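Local coordinates for homoserine dehydrogenase (Staphylococcus aureus M1064, PDB 4PG7), which catalyses the NAD(P)-dependent interconversion of aspartate semialdehyde and homoserine, a step of the aspartic acid pathway, at residues Ile96-Gly101 with Val120-Lys125; Leu29-Val34 with Lys60-Arg65. All blocks are in the same frame, centred on the assembly; numbering follows the deposited sequence.

Contact 1: residues Ile96-Gly101 with Val120-Lys125; sequences IVEVMG and VITANK. With ACT (acetate ion), chain C.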
loop_
_atom_site.group_PDB
_atom_site.type_symbol
_atom_site.label_atom_id
_atom_site.label_comp_id
_atom_site.label_asym_id
_atom_site.label_seq_id
_atom_site.Cartn_x
_atom_site.Cartn_y
_atom_site.Cartn_z
ATOM N N ILE A 96 -29.097 8.667 -2.407
ATOM C CA ILE A 96 -29.367 8.118 -1.076
ATOM C C ILE A 96 -28.041 7.685 -0.453
ATOM O O ILE A 96 -27.282 6.909 -1.048
ATOM C CB ILE A 96 -30.273 6.878 -1.135
ATOM C CG1 ILE A 96 -31.548 7.163 -1.935
ATOM C CG2 ILE A 96 -30.611 6.393 0.267
ATOM C CD1 ILE A 96 -32.443 8.179 -1.306
ATOM N N VAL A 97 -27.773 8.202 0.737
ATOM C CA VAL A 97 -26.555 7.874 1.483
ATOM C C VAL A 97 -26.942 7.004 2.662
ATOM O O VAL A 97 -27.641 7.452 3.567
ATOM C CB VAL A 97 -25.867 9.140 1.991
ATOM C CG1 VAL A 97 -24.615 8.778 2.790
ATOM C CG2 VAL A 97 -25.526 10.043 0.818
ATOM N N GLU A 98 -26.520 5.745 2.636
ATOM C CA GLU A 98 -26.912 4.803 3.673
ATOM C C GLU A 98 -25.756 4.524 4.634
ATOM O O GLU A 98 -24.690 4.070 4.228
ATOM C CB GLU A 98 -27.411 3.515 3.032
ATOM C CG GLU A 98 -27.981 2.518 4.013
ATOM C CD GLU A 98 -26.950 1.484 4.447
ATOM O OE1 GLU A 98 -26.403 0.792 3.556
ATOM O OE2 GLU A 98 -26.693 1.372 5.666
ATOM N N VAL A 99 -26.003 4.792 5.911
ATOM C CA VAL A 99 -25.034 4.592 6.984
ATOM C C VAL A 99 -25.726 3.915 8.168
ATOM O O VAL A 99 -25.366 4.120 9.306
ATOM C CB VAL A 99 -24.372 5.916 7.402
ATOM C CG1 VAL A 99 -23.496 6.433 6.274
ATOM C CG2 VAL A 99 -25.400 6.962 7.769
ATOM N N MET A 100 -26.717 3.092 7.869
ATOM C CA MET A 100 -27.557 2.477 8.872
ATOM C C MET A 100 -26.962 1.155 9.357
ATOM O O MET A 100 -27.074 0.825 10.532
ATOM C CB MET A 100 -28.947 2.215 8.274
ATOM C CG MET A 100 -29.963 1.619 9.231
ATOM S SD MET A 100 -30.493 2.785 10.499
ATOM C CE MET A 100 -31.763 3.686 9.614
ATOM N N GLY A 101 -26.343 0.403 8.449
ATOM C CA GLY A 101 -25.925 -0.954 8.747
ATOM C C GLY A 101 -27.070 -1.910 8.534
ATOM O O GLY A 101 -28.206 -1.503 8.210
ATOM N N VAL A 120 -26.701 5.540 -5.103
ATOM C CA VAL A 120 -26.575 5.048 -3.747
ATOM C C VAL A 120 -25.124 5.053 -3.294
ATOM O O VAL A 120 -24.251 4.500 -3.959
ATOM C CB VAL A 120 -27.145 3.629 -3.619
ATOM C CG1 VAL A 120 -26.791 3.008 -2.271
ATOM C CG2 VAL A 120 -28.645 3.673 -3.797
ATOM N N ILE A 121 -24.885 5.689 -2.158
ATOM C CA ILE A 121 -23.601 5.644 -1.497
ATOM C C ILE A 121 -23.827 4.978 -0.153
ATOM O O ILE A 121 -24.707 5.389 0.600
ATOM C CB ILE A 121 -23.025 7.043 -1.310
ATOM C CG1 ILE A 121 -22.894 7.711 -2.681
ATOM C CG2 ILE A 121 -21.671 6.983 -0.600
ATOM C CD1 ILE A 121 -22.589 9.180 -2.614
ATOM N N THR A 122 -23.054 3.928 0.123
ATOM C CA THR A 122 -23.216 3.175 1.359
ATOM C C THR A 122 -21.897 2.975 2.103
ATOM O O THR A 122 -20.848 2.741 1.487
ATOM C CB THR A 122 -23.878 1.812 1.112
ATOM O OG1 THR A 122 -24.021 1.134 2.356
ATOM C CG2 THR A 122 -23.068 0.929 0.128
ATOM N N ALA A 123 -21.970 3.062 3.426
ATOM C CA ALA A 123 -20.845 2.731 4.309
ATOM C C ALA A 123 -21.230 1.573 5.220
ATOM O O ALA A 123 -20.675 1.404 6.307
ATOM C CB ALA A 123 -20.467 3.938 5.139
ATOM N N ASN A 124 -22.194 0.780 4.760
ATOM C CA ASN A 124 -22.755 -0.315 5.528
ATOM C C ASN A 124 -21.724 -1.440 5.737
ATOM O O ASN A 124 -21.349 -2.131 4.789
ATOM C CB ASN A 124 -23.969 -0.823 4.772
ATOM C CG ASN A 124 -24.744 -1.892 5.507
ATOM O OD1 ASN A 124 -24.188 -2.711 6.250
ATOM N ND2 ASN A 124 -26.059 -1.906 5.278
ATOM N N LYS A 125 -21.293 -1.618 6.985
ATOM C CA LYS A 125 -20.206 -2.555 7.323
ATOM C C LYS A 125 -20.640 -4.001 7.345
ATOM O O LYS A 125 -19.800 -4.886 7.462
ATOM C CB LYS A 125 -19.613 -2.227 8.697
ATOM C CG LYS A 125 -18.987 -0.848 8.794
ATOM C CD LYS A 125 -17.830 -0.688 7.816
ATOM C CE LYS A 125 -16.985 0.534 8.157
ATOM N NZ LYS A 125 -15.727 0.566 7.361
HETATM C C ACT C . -22.801 1.548 9.576
HETATM O O ACT C . -22.123 2.476 9.070
HETATM O OXT ACT C . -22.826 0.416 9.072
HETATM C CH3 ACT C . -23.566 1.772 10.847
#

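Contact 2: residues Leu29-Val34 with Lys60-Arg65; sequences LGLGTV and KHILVR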
loop_
_atom_site.group_PDB
_atom_site.type_symbol
_atom_site.label_atom_id
_atom_site.label_comp_id
_atom_site.label_asym_id
_atom_site.label_seq_id
_atom_site.Cartn_x
_atom_site.Cartn_y
_atom_site.Cartn_z
ATOM N N LEU A 29 -29.714 7.671 5.404
ATOM C CA LEU A 29 -30.369 6.598 6.126
ATOM C C LEU A 29 -29.469 6.276 7.304
ATOM O O LEU A 29 -28.430 5.625 7.130
ATOM C CB LEU A 29 -30.590 5.376 5.229
ATOM C CG LEU A 29 -31.316 5.589 3.904
ATOM C CD1 LEU A 29 -31.423 4.273 3.166
ATOM C CD2 LEU A 29 -32.706 6.177 4.131
ATOM N N GLY A 30 -29.855 6.762 8.483
ATOM C CA GLY A 30 -29.084 6.561 9.712
ATOM C C GLY A 30 -28.332 7.806 10.149
ATOM O O GLY A 30 -27.901 8.604 9.325
ATOM N N LEU A 31 -28.193 7.978 11.459
ATOM C CA LEU A 31 -27.525 9.144 12.007
ATOM C C LEU A 31 -26.731 8.765 13.270
ATOM O O LEU A 31 -26.901 9.362 14.330
ATOM C CB LEU A 31 -28.563 10.246 12.301
ATOM C CG LEU A 31 -28.289 11.717 12.039
ATOM C CD1 LEU A 31 -28.934 12.597 13.116
ATOM C CD2 LEU A 31 -26.833 12.025 11.868
ATOM N N GLY A 32 -25.864 7.767 13.158
ATOM C CA GLY A 32 -24.970 7.422 14.272
ATOM C C GLY A 32 -23.756 8.323 14.228
ATOM O O GLY A 32 -23.859 9.478 13.802
ATOM N N THR A 33 -22.599 7.812 14.651
ATOM C CA THR A 33 -21.377 8.607 14.612
ATOM C C THR A 33 -20.968 8.874 13.174
ATOM O O THR A 33 -20.531 9.963 12.848
ATOM C CB THR A 33 -20.210 7.919 15.354
ATOM O OG1 THR A 33 -20.030 6.607 14.820
ATOM C CG2 THR A 33 -20.515 7.810 16.827
ATOM N N VAL A 34 -21.136 7.894 12.300
ATOM C CA VAL A 34 -20.762 8.088 10.892
ATOM C C VAL A 34 -21.728 9.093 10.228
ATOM O O VAL A 34 -21.294 10.013 9.531
ATOM C CB VAL A 34 -20.737 6.747 10.113
ATOM C CG1 VAL A 34 -20.495 6.987 8.636
ATOM C CG2 VAL A 34 -19.667 5.807 10.665
ATOM N N LYS A 60 -32.225 16.606 2.464
ATOM C CA LYS A 60 -33.668 16.832 2.536
ATOM C C LYS A 60 -34.361 15.947 3.572
ATOM O O LYS A 60 -35.401 16.331 4.107
ATOM C CB LYS A 60 -34.300 16.601 1.164
ATOM C CG LYS A 60 -35.733 17.089 1.091
ATOM C CD LYS A 60 -36.235 17.182 -0.335
ATOM C CE LYS A 60 -37.728 17.495 -0.345
ATOM N NZ LYS A 60 -38.313 17.088 -1.641
ATOM N N HIS A 61 -33.817 14.753 3.818
ATOM C CA HIS A 61 -34.378 13.826 4.799
ATOM C C HIS A 61 -33.245 13.080 5.509
ATOM O O HIS A 61 -32.237 12.727 4.897
ATOM C CB HIS A 61 -35.278 12.760 4.139
ATOM C CG HIS A 61 -36.373 13.304 3.270
ATOM N ND1 HIS A 61 -37.538 13.832 3.780
ATOM C CD2 HIS A 61 -36.498 13.361 1.925
ATOM C CE1 HIS A 61 -38.319 14.228 2.790
ATOM N NE2 HIS A 61 -37.708 13.954 1.651
ATOM N N ILE A 62 -33.440 12.816 6.792
ATOM C CA ILE A 62 -32.608 11.890 7.519
ATOM C C ILE A 62 -33.496 10.848 8.172
ATOM O O ILE A 62 -34.374 11.181 8.958
ATOM C CB ILE A 62 -31.732 12.601 8.571
ATOM C CG1 ILE A 62 -30.867 13.677 7.897
ATOM C CG2 ILE A 62 -30.823 11.585 9.253
ATOM C CD1 ILE A 62 -30.051 14.544 8.850
ATOM N N LEU A 63 -33.304 9.588 7.805
ATOM C CA LEU A 63 -33.999 8.492 8.464
ATOM C C LEU A 63 -33.299 8.181 9.784
ATOM O O LEU A 63 -32.083 7.938 9.818
ATOM C CB LEU A 63 -34.030 7.236 7.581
ATOM C CG LEU A 63 -34.786 6.013 8.131
ATOM C CD1 LEU A 63 -36.293 6.235 8.095
ATOM C CD2 LEU A 63 -34.445 4.758 7.336
ATOM N N VAL A 64 -34.070 8.189 10.861
ATOM C CA VAL A 64 -33.584 7.768 12.174
ATOM C C VAL A 64 -34.543 6.734 12.747
ATOM O O VAL A 64 -35.719 6.682 12.359
ATOM C CB VAL A 64 -33.447 8.950 13.157
ATOM C CG1 VAL A 64 -32.523 10.017 12.587
ATOM C CG2 VAL A 64 -34.799 9.562 13.495
ATOM N N ARG A 65 -34.032 5.905 13.653
ATOM C CA ARG A 65 -34.856 4.914 14.363
ATOM C C ARG A 65 -35.829 5.596 15.315
ATOM O O ARG A 65 -36.991 5.200 15.404
ATOM C CB ARG A 65 -33.976 3.924 15.145
#

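Contact 1: residues Ile96-Gly101 with Val120-Lys125
The carboxylate of Glu98 settles against Thr122 and Asn124 and takes four hydrogen bonds, two on each oxygen. OE1 accepts from Thr122 OG1 at 2.7 Å, with the hydroxyl standing above the carboxylate plane. Asn124 ND2 reaches Glu98 OE1 at 3.2 Å from the opposite face, on the syn side, and keeps the bond close to its own amide plane. The two flat groups are steeply turned, their planes 75° apart. The other oxygen, Glu98 OE2, faces its own chain: Gly101 N meets it at 3.0 Å almost in line with the C-O bond, and Met100 N at 2.8 Å on the anti side. The bend at chi2 (-95°) brings the carboxylate to these backbone N atoms of the turn that follows, and the length of a glutamate lets it reach Thr122 as well. Four donors around a buried carboxylate would be expected to favour its charged form.

The partners are themselves held. Thr122 OG1 also accepts from Asn124 N at 3.0 Å, an ST turn, while the Asn124 amide bonds outside the pair to Asp126 N and Gly102 O. Gly101 has a positive phi (84°), which suits glycine. Beside it sits an acetate, probably from the crystallisation liquor, whose OXT accepts a long but nearly straight hydrogen bond from Lys125 N at 3.3 Å.

Before this polar end, the axes of strands 96-98 and 120-122 approach to 4.7 Å, parallel, bonded by Ile121 N to Ile96 O, Glu98 N to Ile121 O and Ala123 N to Glu98 O. Beta-branched Val97 and Ile121 suit the extended chain and turn their apolar sides to helix 323-339; Glu98 and Thr122 lie on the other face, with helix 106-115 against Glu98. Strand 95-98, helix 106-115 and strand 119-122 form a beta-alpha-beta crossover of the Rossmann-type NAD-binding domain.

Contact 2: residues Leu29-Val34 with Lys60-Arg65
Leu29 and Leu63 cross at an angle on one face of the parallel sheet, where the first beta-alpha-beta unit of the Rossmann-type fold ends its two strands. The methyl CD2 of Leu29 does the touching, lying 3.8 Å from Leu63 CB and 3.9 Å from Leu63 CD2. Leu63 carries its CG anti to the backbone N (chi1 -178°), placing it away from its own N, whereas Leu29 turns its CG beside the N. Trp109 and Ile87 pack on both leucines, an apolar setting that suits the residue type.

Past the strand end, the CB of Leu31 points toward strand 60-63 and the residues just after it, and the side chain packs against two beta-branched residues, Ile62 and Val64. Its CG rests 3.8 Å from Ile62 CG2, again with the side chains crossing, and its CB lies 4.0 Å from Val64 CG1. Ile75 touches Leu31 from a neighbouring loop.

Gly30 and Gly32 match the start of a GxGxxG pattern, consistent with a dinucleotide-binding loop; Gly32 is the N-cap of helix 33-53. Gly30 has a positive phi (105°) that glycine tolerates readily. The chains are tied by one hydrogen bond, Gly30 N to Leu63 O at 2.9 Å, the donor tilted 18° from the carbonyl plane.

How the contacts relate
Both contacts belong to the six-stranded parallel sheet of the NAD-binding domain, with centres about 10 Å apart. Contact 2 is complete by residue 65, well before contact 1 starts at residue 96. Strand 22-29 lies between strands 55-63 and 95-98, so the two contacts are joined through Leu29: its N and O probably bond to Val97 O and Val99 N. Past the strand ends, Val99 CG2 packs on Gly30 O, and Met100 CB on Leu29 O. The loop after strand 95-98 is thereby set beside the glycine-rich turn, at the carboxyl ends of the strands, where dinucleotides bind in Rossmann folds and NAD(P) probably does here. Lysine occupies a separate pocket, formed by Arg246, Gly250, Thr252, Asp438 and Lys439.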